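Local structure of cytochrome C-type biogenesis protein ccmF (Thermus thermophilus, 6ZMQ) at residues P20-G24 with A74-A78; A68-F72 with L115-L119; F84-Y88 with S161-T165; F151-V155 with A328-F332. The protein binds haem b in the membrane and, as a cytochrome c haem lyase, probably attaches haem to apocytochrome c. One frame throughout, in Å; residues are numbered along the deposited sequence.

Interaction 1. Residues P20-G24 with A74-A78; sequences PALLG and ALEWA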
loop_
_atom_site.group_PDB
_atom_site.type_symbol
_atom_site.label_atom_id
_atom_site.label_comp_id
_atom_site.label_asym_id
_atom_site.label_seq_id
_atom_site.Cartn_x
_atom_site.Cartn_y
_atom_site.Cartn_z
ATOM N N PRO A 20 -29.080 5.744 -15.995
ATOM C CA PRO A 20 -27.986 5.153 -15.203
ATOM C C PRO A 20 -28.322 5.017 -13.723
ATOM O O PRO A 20 -27.767 4.144 -13.039
ATOM C CB PRO A 20 -26.843 6.144 -15.435
ATOM C CG PRO A 20 -27.102 6.652 -16.805
ATOM C CD PRO A 20 -28.586 6.839 -16.857
ATOM N N ALA A 21 -29.203 5.892 -13.218
ATOM C CA ALA A 21 -29.605 5.905 -11.813
ATOM C C ALA A 21 -30.333 4.631 -11.406
ATOM O O ALA A 21 -29.968 3.999 -10.410
ATOM C CB ALA A 21 -30.497 7.118 -11.555
ATOM N N LEU A 22 -31.346 4.216 -12.165
ATOM C CA LEU A 22 -32.053 3.007 -11.765
ATOM C C LEU A 22 -31.343 1.735 -12.202
ATOM O O LEU A 22 -31.541 0.702 -11.553
ATOM C CB LEU A 22 -33.499 3.015 -12.267
ATOM C CG LEU A 22 -34.361 3.988 -11.453
ATOM C CD1 LEU A 22 -34.360 5.403 -12.023
ATOM C CD2 LEU A 22 -35.773 3.446 -11.282
ATOM N N LEU A 23 -30.453 1.810 -13.202
ATOM C CA LEU A 23 -29.523 0.711 -13.449
ATOM C C LEU A 23 -28.575 0.504 -12.280
ATOM O O LEU A 23 -28.363 -0.636 -11.858
ATOM C CB LEU A 23 -28.696 0.970 -14.709
ATOM C CG LEU A 23 -27.551 -0.007 -15.043
ATOM C CD1 LEU A 23 -27.951 -1.485 -15.159
ATOM C CD2 LEU A 23 -26.814 0.468 -16.281
ATOM N N GLY A 24 -28.076 1.583 -11.690
ATOM C CA GLY A 24 -27.166 1.453 -10.574
ATOM C C GLY A 24 -27.863 1.103 -9.280
ATOM O O GLY A 24 -27.288 0.440 -8.410
ATOM N N ALA A 74 -22.851 1.509 -14.544
ATOM C CA ALA A 74 -23.838 2.586 -14.482
ATOM C C ALA A 74 -23.198 3.905 -14.073
ATOM O O ALA A 74 -23.548 4.961 -14.618
ATOM C CB ALA A 74 -24.955 2.222 -13.507
ATOM N N LEU A 75 -22.262 3.866 -13.114
ATOM C CA LEU A 75 -21.568 5.097 -12.733
ATOM C C LEU A 75 -20.653 5.607 -13.849
ATOM O O LEU A 75 -20.571 6.820 -14.084
ATOM C CB LEU A 75 -20.781 4.885 -11.441
ATOM C CG LEU A 75 -20.510 6.128 -10.577
ATOM C CD1 LEU A 75 -21.733 7.070 -10.512
ATOM C CD2 LEU A 75 -20.093 5.701 -9.183
ATOM N N GLU A 76 -19.978 4.692 -14.560
ATOM C CA GLU A 76 -19.139 5.082 -15.700
ATOM C C GLU A 76 -19.974 5.600 -16.868
ATOM O O GLU A 76 -19.563 6.534 -17.569
ATOM C CB GLU A 76 -18.276 3.912 -16.176
ATOM C CG GLU A 76 -17.172 3.509 -15.225
ATOM C CD GLU A 76 -15.794 3.627 -15.851
ATOM O OE1 GLU A 76 -14.870 4.096 -15.152
ATOM O OE2 GLU A 76 -15.638 3.270 -17.034
ATOM N N TRP A 77 -21.102 4.931 -17.136
ATOM C CA TRP A 77 -22.140 5.376 -18.061
ATOM C C TRP A 77 -22.578 6.807 -17.773
ATOM O O TRP A 77 -22.601 7.645 -18.676
ATOM C CB TRP A 77 -23.312 4.386 -17.943
ATOM C CG TRP A 77 -24.493 4.447 -18.904
ATOM C CD1 TRP A 77 -25.078 5.555 -19.464
ATOM C CD2 TRP A 77 -25.252 3.325 -19.369
ATOM N NE1 TRP A 77 -26.144 5.187 -20.249
ATOM C CE2 TRP A 77 -26.269 3.823 -20.212
ATOM C CE3 TRP A 77 -25.161 1.945 -19.162
ATOM C CZ2 TRP A 77 -27.188 2.989 -20.845
ATOM C CZ3 TRP A 77 -26.072 1.119 -19.790
ATOM C CH2 TRP A 77 -27.074 1.643 -20.622
ATOM N N ALA A 78 -22.924 7.095 -16.514
ATOM C CA ALA A 78 -23.393 8.426 -16.129
ATOM C C ALA A 78 -22.284 9.465 -16.238
ATOM O O ALA A 78 -22.528 10.614 -16.625
ATOM C CB ALA A 78 -23.948 8.390 -14.705
#

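Interaction 2. Residues A68-F72 with L115-L119; sequences ALAAF and LLWGL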
loop_
_atom_site.group_PDB
_atom_site.type_symbol
_atom_site.label_atom_id
_atom_site.label_comp_id
_atom_site.label_asym_id
_atom_site.label_seq_id
_atom_site.Cartn_x
_atom_site.Cartn_y
_atom_site.Cartn_z
ATOM N N ALA A 68 -22.786 -6.048 -9.193
ATOM C CA ALA A 68 -21.762 -5.062 -8.827
ATOM C C ALA A 68 -21.150 -4.400 -10.059
ATOM O O ALA A 68 -20.975 -3.173 -10.081
ATOM C CB ALA A 68 -20.663 -5.725 -7.988
ATOM N N LEU A 69 -20.912 -5.176 -11.119
ATOM C CA LEU A 69 -20.402 -4.624 -12.369
ATOM C C LEU A 69 -21.440 -3.762 -13.062
ATOM O O LEU A 69 -21.072 -2.771 -13.701
ATOM C CB LEU A 69 -19.912 -5.760 -13.279
ATOM C CG LEU A 69 -19.297 -5.557 -14.680
ATOM C CD1 LEU A 69 -18.409 -6.742 -14.962
ATOM C CD2 LEU A 69 -20.308 -5.467 -15.842
ATOM N N ALA A 70 -22.722 -4.110 -12.922
ATOM C CA ALA A 70 -23.796 -3.282 -13.464
ATOM C C ALA A 70 -23.846 -1.919 -12.782
ATOM O O ALA A 70 -24.054 -0.895 -13.439
ATOM C CB ALA A 70 -25.132 -4.013 -13.323
ATOM N N ALA A 71 -23.610 -1.881 -11.471
ATOM C CA ALA A 71 -23.618 -0.606 -10.751
ATOM C C ALA A 71 -22.402 0.261 -11.093
ATOM O O ALA A 71 -22.528 1.486 -11.265
ATOM C CB ALA A 71 -23.699 -0.863 -9.253
ATOM N N PHE A 72 -21.216 -0.355 -11.192
ATOM C CA PHE A 72 -20.015 0.395 -11.582
ATOM C C PHE A 72 -20.105 0.916 -13.009
ATOM O O PHE A 72 -19.709 2.054 -13.293
ATOM C CB PHE A 72 -18.777 -0.478 -11.438
ATOM C CG PHE A 72 -17.474 0.241 -11.686
ATOM C CD1 PHE A 72 -16.885 1.003 -10.687
ATOM C CD2 PHE A 72 -16.818 0.127 -12.914
ATOM C CE1 PHE A 72 -15.678 1.654 -10.910
ATOM C CE2 PHE A 72 -15.618 0.780 -13.145
ATOM C CZ PHE A 72 -15.047 1.542 -12.142
ATOM N N LEU A 115 -18.089 1.673 -4.148
ATOM C CA LEU A 115 -18.590 0.836 -5.246
ATOM C C LEU A 115 -17.453 0.067 -5.935
ATOM O O LEU A 115 -17.581 -1.134 -6.195
ATOM C CB LEU A 115 -19.374 1.679 -6.257
ATOM C CG LEU A 115 -19.966 1.020 -7.523
ATOM C CD1 LEU A 115 -20.628 -0.343 -7.255
ATOM C CD2 LEU A 115 -20.953 1.945 -8.221
ATOM N N LEU A 116 -16.331 0.736 -6.218
ATOM C CA LEU A 116 -15.185 0.045 -6.823
ATOM C C LEU A 116 -14.570 -0.961 -5.846
ATOM O O LEU A 116 -14.094 -2.031 -6.250
ATOM C CB LEU A 116 -14.152 1.080 -7.301
ATOM C CG LEU A 116 -12.873 0.767 -8.104
ATOM C CD1 LEU A 116 -11.651 0.381 -7.257
ATOM C CD2 LEU A 116 -13.154 -0.334 -9.136
ATOM N N TRP A 117 -14.622 -0.634 -4.554
ATOM C CA TRP A 117 -14.148 -1.498 -3.478
ATOM C C TRP A 117 -14.972 -2.779 -3.386
ATOM O O TRP A 117 -14.418 -3.887 -3.318
ATOM C CB TRP A 117 -14.239 -0.695 -2.183
ATOM C CG TRP A 117 -13.440 -1.172 -1.068
ATOM C CD1 TRP A 117 -12.739 -2.329 -1.005
ATOM C CD2 TRP A 117 -13.237 -0.506 0.182
ATOM N NE1 TRP A 117 -12.112 -2.428 0.198
ATOM C CE2 TRP A 117 -12.394 -1.321 0.949
ATOM C CE3 TRP A 117 -13.680 0.704 0.724
ATOM C CZ2 TRP A 117 -12.001 -0.989 2.235
ATOM C CZ3 TRP A 117 -13.274 1.047 2.002
ATOM C CH2 TRP A 117 -12.432 0.204 2.738
ATOM N N GLY A 118 -16.302 -2.639 -3.359
ATOM C CA GLY A 118 -17.175 -3.798 -3.356
ATOM C C GLY A 118 -17.113 -4.584 -4.647
ATOM O O GLY A 118 -17.294 -5.800 -4.637
ATOM N N LEU A 119 -16.799 -3.915 -5.762
ATOM C CA LEU A 119 -16.613 -4.621 -7.031
ATOM C C LEU A 119 -15.368 -5.497 -7.021
ATOM O O LEU A 119 -15.407 -6.643 -7.485
ATOM C CB LEU A 119 -16.543 -3.632 -8.196
ATOM C CG LEU A 119 -16.485 -4.334 -9.551
ATOM C CD1 LEU A 119 -17.452 -3.679 -10.395
ATOM C CD2 LEU A 119 -15.122 -4.255 -10.261
#

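Interaction 3. Residues F84-Y88 with S161-T165; sequences FSLAY and SPFET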
loop_
_atom_site.group_PDB
_atom_site.type_symbol
_atom_site.label_atom_id
_atom_site.label_comp_id
_atom_site.label_asym_id
_atom_site.label_seq_id
_atom_site.Cartn_x
_atom_site.Cartn_y
_atom_site.Cartn_z
ATOM N N PHE A 84 -26.082 15.146 -15.038
ATOM C CA PHE A 84 -25.714 16.012 -13.927
ATOM C C PHE A 84 -26.751 15.957 -12.809
ATOM O O PHE A 84 -26.695 16.760 -11.870
ATOM C CB PHE A 84 -25.527 17.443 -14.438
ATOM C CG PHE A 84 -24.096 17.802 -14.766
ATOM C CD1 PHE A 84 -23.275 16.913 -15.460
ATOM C CD2 PHE A 84 -23.591 19.054 -14.430
ATOM C CE1 PHE A 84 -21.965 17.252 -15.772
ATOM C CE2 PHE A 84 -22.285 19.403 -14.743
ATOM C CZ PHE A 84 -21.474 18.502 -15.416
ATOM N N SER A 85 -27.696 15.011 -12.898
ATOM C CA SER A 85 -28.788 14.914 -11.936
ATOM C C SER A 85 -28.387 14.163 -10.675
ATOM O O SER A 85 -28.917 14.450 -9.597
ATOM C CB SER A 85 -30.006 14.243 -12.579
ATOM O OG SER A 85 -29.761 12.880 -12.878
ATOM N N LEU A 86 -27.470 13.208 -10.778
ATOM C CA LEU A 86 -26.992 12.519 -9.590
ATOM C C LEU A 86 -26.035 13.425 -8.824
ATOM O O LEU A 86 -25.345 14.265 -9.409
ATOM C CB LEU A 86 -26.292 11.218 -9.964
ATOM C CG LEU A 86 -26.980 10.289 -10.957
ATOM C CD1 LEU A 86 -25.926 9.516 -11.714
ATOM C CD2 LEU A 86 -27.860 9.340 -10.212
ATOM N N ALA A 87 -26.013 13.255 -7.500
ATOM C CA ALA A 87 -25.235 14.143 -6.637
ATOM C C ALA A 87 -23.736 13.911 -6.800
ATOM O O ALA A 87 -22.945 14.864 -6.778
ATOM C CB ALA A 87 -25.652 13.958 -5.178
ATOM N N TYR A 88 -23.335 12.642 -6.959
ATOM C CA TYR A 88 -21.921 12.277 -7.042
ATOM C C TYR A 88 -21.268 12.824 -8.310
ATOM O O TYR A 88 -20.134 13.314 -8.270
ATOM C CB TYR A 88 -21.797 10.755 -6.973
ATOM C CG TYR A 88 -20.387 10.212 -6.921
ATOM C CD1 TYR A 88 -19.509 10.598 -5.913
ATOM C CD2 TYR A 88 -19.944 9.286 -7.864
ATOM C CE1 TYR A 88 -18.229 10.083 -5.853
ATOM C CE2 TYR A 88 -18.654 8.777 -7.816
ATOM C CZ TYR A 88 -17.804 9.181 -6.807
ATOM O OH TYR A 88 -16.528 8.680 -6.742
ATOM N N SER A 161 -24.824 6.403 -0.687
ATOM C CA SER A 161 -25.163 5.895 -2.010
ATOM C C SER A 161 -24.587 6.769 -3.115
ATOM O O SER A 161 -24.650 8.001 -3.024
ATOM C CB SER A 161 -26.678 5.767 -2.164
ATOM O OG SER A 161 -27.047 5.806 -3.531
ATOM N N PRO A 162 -23.967 6.177 -4.140
ATOM C CA PRO A 162 -23.561 6.973 -5.312
ATOM C C PRO A 162 -24.717 7.555 -6.120
ATOM O O PRO A 162 -24.566 8.643 -6.693
ATOM C CB PRO A 162 -22.735 5.971 -6.136
ATOM C CG PRO A 162 -23.154 4.631 -5.653
ATOM C CD PRO A 162 -23.477 4.790 -4.212
ATOM N N PHE A 163 -25.867 6.888 -6.173
ATOM C CA PHE A 163 -26.936 7.261 -7.105
ATOM C C PHE A 163 -28.058 8.037 -6.408
ATOM O O PHE A 163 -29.179 7.560 -6.238
ATOM C CB PHE A 163 -27.458 6.013 -7.806
ATOM C CG PHE A 163 -26.368 5.136 -8.354
ATOM C CD1 PHE A 163 -25.598 5.558 -9.430
ATOM C CD2 PHE A 163 -26.091 3.908 -7.767
ATOM C CE1 PHE A 163 -24.584 4.759 -9.932
ATOM C CE2 PHE A 163 -25.078 3.105 -8.254
ATOM C CZ PHE A 163 -24.324 3.528 -9.341
ATOM N N GLU A 164 -27.727 9.258 -5.990
ATOM C CA GLU A 164 -28.689 10.179 -5.392
ATOM C C GLU A 164 -29.302 11.096 -6.451
ATOM O O GLU A 164 -29.193 10.867 -7.656
ATOM C CB GLU A 164 -28.027 11.003 -4.291
ATOM C CG GLU A 164 -28.584 10.773 -2.901
ATOM C CD GLU A 164 -28.292 11.937 -1.970
ATOM O OE1 GLU A 164 -29.258 12.556 -1.475
ATOM O OE2 GLU A 164 -27.102 12.244 -1.737
ATOM N N THR A 165 -29.982 12.147 -5.998
ATOM C CA THR A 165 -30.478 13.210 -6.871
ATOM C C THR A 165 -30.377 14.553 -6.145
ATOM O O THR A 165 -30.204 15.605 -6.765
ATOM C CB THR A 165 -31.945 12.995 -7.311
ATOM O OG1 THR A 165 -32.116 11.679 -7.849
ATOM C CG2 THR A 165 -32.343 14.022 -8.366
#

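Interaction 4. Residues F151-V155 with A328-F332; sequences FFFGV and AFLGF. With PTY (phosphatidylethanolamine), chain E.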
loop_
_atom_site.group_PDB
_atom_site.type_symbol
_atom_site.label_atom_id
_atom_site.label_comp_id
_atom_site.label_asym_id
_atom_site.label_seq_id
_atom_site.Cartn_x
_atom_site.Cartn_y
_atom_site.Cartn_z
ATOM N N PHE A 151 -21.696 -6.128 3.860
ATOM C CA PHE A 151 -21.357 -4.869 4.532
ATOM C C PHE A 151 -21.123 -3.746 3.534
ATOM O O PHE A 151 -21.600 -2.630 3.747
ATOM C CB PHE A 151 -20.123 -4.971 5.427
ATOM C CG PHE A 151 -19.753 -3.632 6.053
ATOM C CD1 PHE A 151 -20.634 -2.998 6.925
ATOM C CD2 PHE A 151 -18.587 -2.971 5.698
ATOM C CE1 PHE A 151 -20.321 -1.762 7.485
ATOM C CE2 PHE A 151 -18.266 -1.734 6.252
ATOM C CZ PHE A 151 -19.137 -1.131 7.145
ATOM N N PHE A 152 -20.391 -4.023 2.444
ATOM C CA PHE A 152 -20.094 -2.977 1.460
ATOM C C PHE A 152 -21.346 -2.504 0.738
ATOM O O PHE A 152 -21.550 -1.301 0.561
ATOM C CB PHE A 152 -19.064 -3.457 0.436
ATOM C CG PHE A 152 -17.663 -3.371 0.921
ATOM C CD1 PHE A 152 -17.232 -2.260 1.633
ATOM C CD2 PHE A 152 -16.767 -4.392 0.653
ATOM C CE1 PHE A 152 -15.936 -2.181 2.086
ATOM C CE2 PHE A 152 -15.466 -4.318 1.102
ATOM C CZ PHE A 152 -15.056 -3.217 1.821
ATOM N N PHE A 153 -22.232 -3.425 0.380
ATOM C CA PHE A 153 -23.407 -2.992 -0.359
ATOM C C PHE A 153 -24.521 -2.505 0.568
ATOM O O PHE A 153 -25.325 -1.663 0.161
ATOM C CB PHE A 153 -23.851 -4.105 -1.304
ATOM C CG PHE A 153 -22.980 -4.199 -2.533
ATOM C CD1 PHE A 153 -23.193 -3.351 -3.606
ATOM C CD2 PHE A 153 -21.902 -5.075 -2.583
ATOM C CE1 PHE A 153 -22.381 -3.404 -4.728
ATOM C CE2 PHE A 153 -21.084 -5.138 -3.705
ATOM C CZ PHE A 153 -21.329 -4.295 -4.772
ATOM N N GLY A 154 -24.560 -2.973 1.821
ATOM C CA GLY A 154 -25.393 -2.325 2.822
ATOM C C GLY A 154 -24.955 -0.903 3.123
ATOM O O GLY A 154 -25.769 0.023 3.095
ATOM N N VAL A 155 -23.644 -0.695 3.327
ATOM C CA VAL A 155 -23.113 0.639 3.621
ATOM C C VAL A 155 -23.119 1.508 2.362
ATOM O O VAL A 155 -22.836 2.707 2.416
ATOM C CB VAL A 155 -21.699 0.538 4.240
ATOM C CG1 VAL A 155 -20.591 0.418 3.183
ATOM C CG2 VAL A 155 -21.418 1.684 5.204
ATOM N N ALA A 328 -19.886 2.912 10.845
ATOM C CA ALA A 328 -20.107 1.598 10.241
ATOM C C ALA A 328 -18.791 0.872 9.997
ATOM O O ALA A 328 -18.679 -0.336 10.249
ATOM C CB ALA A 328 -20.897 1.737 8.938
ATOM N N PHE A 329 -17.774 1.604 9.530
ATOM C CA PHE A 329 -16.467 0.991 9.306
ATOM C C PHE A 329 -15.778 0.625 10.617
ATOM O O PHE A 329 -15.068 -0.385 10.673
ATOM C CB PHE A 329 -15.590 1.923 8.475
ATOM C CG PHE A 329 -15.719 1.690 7.002
ATOM C CD1 PHE A 329 -16.702 2.344 6.270
ATOM C CD2 PHE A 329 -14.916 0.755 6.362
ATOM C CE1 PHE A 329 -16.845 2.115 4.911
ATOM C CE2 PHE A 329 -15.061 0.511 5.011
ATOM C CZ PHE A 329 -16.024 1.196 4.282
ATOM N N LEU A 330 -16.020 1.397 11.687
ATOM C CA LEU A 330 -15.490 1.053 13.004
ATOM C C LEU A 330 -16.145 -0.212 13.550
ATOM O O LEU A 330 -15.455 -1.084 14.096
ATOM C CB LEU A 330 -15.679 2.237 13.960
ATOM C CG LEU A 330 -15.227 2.182 15.423
ATOM C CD1 LEU A 330 -14.557 3.487 15.801
ATOM C CD2 LEU A 330 -16.419 1.942 16.341
ATOM N N GLY A 331 -17.470 -0.333 13.386
ATOM C CA GLY A 331 -18.159 -1.562 13.764
ATOM C C GLY A 331 -17.728 -2.774 12.955
ATOM O O GLY A 331 -17.617 -3.882 13.488
ATOM N N PHE A 332 -17.446 -2.569 11.665
ATOM C CA PHE A 332 -16.959 -3.648 10.807
ATOM C C PHE A 332 -15.559 -4.104 11.224
ATOM O O PHE A 332 -15.276 -5.311 11.248
ATOM C CB PHE A 332 -16.967 -3.188 9.347
ATOM C CG PHE A 332 -16.646 -4.277 8.361
ATOM C CD1 PHE A 332 -17.205 -5.540 8.483
ATOM C CD2 PHE A 332 -15.752 -4.046 7.331
ATOM C CE1 PHE A 332 -16.893 -6.546 7.566
ATOM C CE2 PHE A 332 -15.421 -5.045 6.419
ATOM C CZ PHE A 332 -15.994 -6.294 6.536
HETATM C C1 PTY E . -26.535 5.465 12.362
HETATM C C2 PTY E . -27.102 11.786 15.672
HETATM C C3 PTY E . -25.850 10.963 15.368
HETATM O O4 PTY E . -26.506 5.602 10.971
HETATM C C5 PTY E . -24.484 6.744 13.111
HETATM C C6 PTY E . -25.135 5.354 12.977
HETATM O O7 PTY E . -24.314 4.451 12.256
HETATM C C8 PTY E . -24.226 3.136 12.778
HETATM O O10 PTY E . -24.892 2.832 13.709
HETATM C C11 PTY E . -23.279 2.079 12.174
HETATM C C12 PTY E . -23.485 0.672 12.777
HETATM C C13 PTY E . -22.238 -0.231 12.654
HETATM C C14 PTY E . -22.553 -1.673 12.220
HETATM C C15 PTY E . -21.414 -2.287 11.388
HETATM C C16 PTY E . -21.299 -3.814 11.546
HETATM C C17 PTY E . -21.457 -4.515 10.186
HETATM C C18 PTY E . -20.702 -5.850 10.098
HETATM C C19 PTY E . -21.080 -6.595 8.811
HETATM C C20 PTY E . -20.621 -8.058 8.870
HETATM C C21 PTY E . -21.450 -8.933 7.922
HETATM C C22 PTY E . -21.774 -10.288 8.565
HETATM C C23 PTY E . -20.603 -11.264 8.401
HETATM C C24 PTY E . -20.989 -12.656 8.917
HETATM C C25 PTY E . -19.928 -13.706 8.570
HETATM C C26 PTY E . -19.350 -14.311 9.851
HETATM C C27 PTY E . -19.062 -15.800 9.664
HETATM C C28 PTY E . -18.058 -16.233 10.729
HETATM C C29 PTY E . -18.155 -17.732 10.995
HETATM C C30 PTY E . -27.679 5.130 10.366
HETATM C C31 PTY E . -27.849 3.631 10.117
HETATM O O30 PTY E . -28.545 5.885 10.066
HETATM C C32 PTY E . -26.617 3.098 9.383
HETATM C C33 PTY E . -26.610 1.569 9.336
HETATM C C34 PTY E . -25.502 1.092 8.393
HETATM C C35 PTY E . -25.432 -0.437 8.392
HETATM C C36 PTY E . -24.883 -0.959 7.063
HETATM C C37 PTY E . -25.446 -2.354 6.791
HETATM C C38 PTY E . -24.301 -3.364 6.702
HETATM C C39 PTY E . -24.836 -4.796 6.636
HETATM C C40 PTY E . -24.617 -5.486 7.983
HETATM C C41 PTY E . -24.825 -6.997 7.871
HETATM C C42 PTY E . -26.277 -7.347 8.193
HETATM C C43 PTY E . -26.362 -8.806 8.633
HETATM C C44 PTY E . -26.942 -9.626 7.485
HETATM P P1 PTY E . -26.001 8.534 14.399
HETATM O O11 PTY E . -26.063 10.175 14.230
HETATM O O12 PTY E . -25.165 8.191 15.610
HETATM O O13 PTY E . -27.407 8.044 14.640
HETATM O O14 PTY E . -25.410 7.802 13.035
HETATM N N1 PTY E . -27.565 11.478 17.014
#

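Interaction 1. Residues P20-G24 with A74-A78
Pro20 fills a hollow between the indole of Trp77 and the methyl of Ala78. Its CG lies over one face of the indole. It is 3.9 Å from the centroid of the five-membered ring of Trp77, in a CH-pi contact 30° off the ring normal. The nearest indole atom is CD1, 3.5 Å from Pro20 CG. The neighbouring ring atom, Pro20 CB, rests on Ala78 CB at 3.7 Å. The proline ring thus meets an aromatic face and a small methyl at once, and it crosses the tryptophan side chain at about a right angle.

The 74-78 side answers with its own bump, the methyl of Ala74. It rests against the backbone of the first turn of 20-24. Ala74 CB is 3.4 Å from Pro20 O and also meets Gly24 N and Leu23 CG. Gly24 has no side chain, and the methyl lies against its main chain. Pro20 O accepts the helical hydrogen bond from Gly24 N, so both polar backbone atoms beside the methyl are satisfied.

Leu23 closes the contact at the six-membered ring of Trp77. Its CG lies anti to the backbone N (chi1 173°), which brings Leu23 CD2 within 3.6 Å of Trp77 CE3. This methyl approaches the ring obliquely.

The segment axes come within 8.8 Å and run antiparallel, at 169°. The contact joins the start of helix 20-47 to the end of helix 61-81, both predicted to span the membrane. Antiparallel packing of this kind, with alanine and glycine at the interface and the Trp77 indole at its margin, is common between transmembrane helices.

Interaction 2. Residues A68-F72 with L115-L119
Phe72 reaches in among three leucines: Leu119 near its base, Leu116 near the end of its ring and Leu115 at the ring edge. Phe72 CB touches Leu119 CD1 at 3.6 Å. Phe72 CG is still beside the same methyl, and the two side chains cross at about a right angle. With chi1 at -174° the ring swings away from the Phe72 main-chain N and runs along the flank of helix 110-129. Further out, Phe72 CE1 meets Leu116 CD2 at 3.7 Å, and Leu116 CB is also close. At the tip, Phe72 CZ is 4.0 Å from the same Leu116 CD2. The ends of Phe72 and Leu116 therefore run side by side and point the same way. Leu115 CG approaches the edge of the ring, near its plane.

The two remaining leucine contacts are with small residues and backbone. Leu119 CD1 also lies on the first turn of 68-72, 3.6 Å from Ala68 O. That carbonyl accepts the helical bond from Phe72 N, so its polar need is met within the helix. Leu115 forks over Ala71. Leu115 CD1 packs on Ala71 CB at 3.7 Å, while CD2 lies against Ala71 O. The contact is wholly apolar in its side chains.

The segments are antiparallel at 153°, and their axes approach to 9.4 Å. Other parts of the fold close in around this helix pair. Phe153 and Met156 of helix 135-157 pack on Ala68 and Leu115, respectively, and Pro106 lies on Phe72. Leu116 meets Trp107 and, on helix 185-213, Val191 and Tyr194.

Interaction 3. Residues F84-Y88 with S161-T165
Leu86 turns its CG anti to its own carbonyl carbon and beside its backbone N (chi1 -47°), which lays CD2 along the main chain of Phe163 and Glu164. Leu86 CD2 is 3.9 Å from Phe163 CA and also lies close to Glu164 O. The same methyl lies at the edge of the Phe163 ring, near its plane. One face of that ring is covered by Pro162 CG.

The backbones also meet through two CA-H...O contacts. Leu86 CA is 3.4 Å from Glu164 O. In return, Thr165 CA is 3.4 Å from Ser85 O. Glu164 O also receives a weak hydrogen bond from Thr165 OG1.

Toward Tyr88 the contact continues with Ala87 CB on Glu164 CB, at 3.9 Å. Tyr88 then places its CB 3.5 Å from Pro162 O. Its hydroxyl takes part in a weak hydrogen bond with Ala109 N, beyond the two segments.

Leu75 of helix 61-81 packs against Tyr88, Pro162 and Phe163. The two backbones run roughly antiparallel, 149° apart. A loop packs here against a helix start: Leu86 holds the N-cap position of helix 87-92, and the loop after helix 135-157 runs alongside.

Interaction 4. Residues F151-V155 with A328-F332
The ring of Phe151 has Phe332 on one face and Val155 CB, from its own helix, on the other. With Phe332 it forms an offset stack, centroids 4.4 Å apart and planes at 22°. Phe332 CB adds a CH-pi contact over the same face, 3.8 Å from the centroid of the Phe151 ring.

The edge of Phe151 points at the face of Phe329, in a T-shaped pair with planes at 80°. Phe151 CE2 stands over the centre of the Phe329 ring, and the two centroids are 5.3 Å apart. Phe329 also takes part at the edge of Phe152, where Phe152 CE1 meets Phe329 CZ at 4.0 Å. Three of these rings, Phe151, Phe329 and Phe332, form one aromatic cluster.

Beside the cluster, Val155 CG2 packs on Ala328 CB at 3.8 Å. Phe151, Gly154, Val155, Ala328, Gly331 and Phe332 help line the pocket of a bound phosphatidylethanolamine, whose two acyl tails both reach Phe151. Lipid C17 is 3.7 Å from Phe151 CD1, and C38 of the other tail is equally near that atom. Lipid C18 also lies 3.9 Å from Phe332 CD1.

The segment axes stay 11.6 Å apart, and the rings bridge that distance. Helices 135-157 and 325-345 run antiparallel here. Trp117 of helix 110-129 meets Phe152 and Phe329, and helix 288-307 packs on helix 325-345 through Leu303 and Phe307.

Overall arrangement
Interactions 1 and 2 share helix 61-81, whose C-terminal part meets the start of helix 20-47, and which meets helix 110-129 further back. Interaction 3 lies beside both: Phe163 touches Gly24 and Leu75 of interaction 1, and Ala71 and Leu115 of interaction 2. Interaction 4 is the buried one, while the other three are partly buried. Trp117 and Phe153 connect it to interaction 2. Interaction 1 brings helices together through alanine, glycine, a proline and a leucine against one indole, interaction 2 through leucines round a phenylalanine. Interaction 3 sets a loop against a helix start, largely through side chains on main chain and CA-H...O contacts. Interaction 4 has stacked rings and lipid tails between more widely spaced helices.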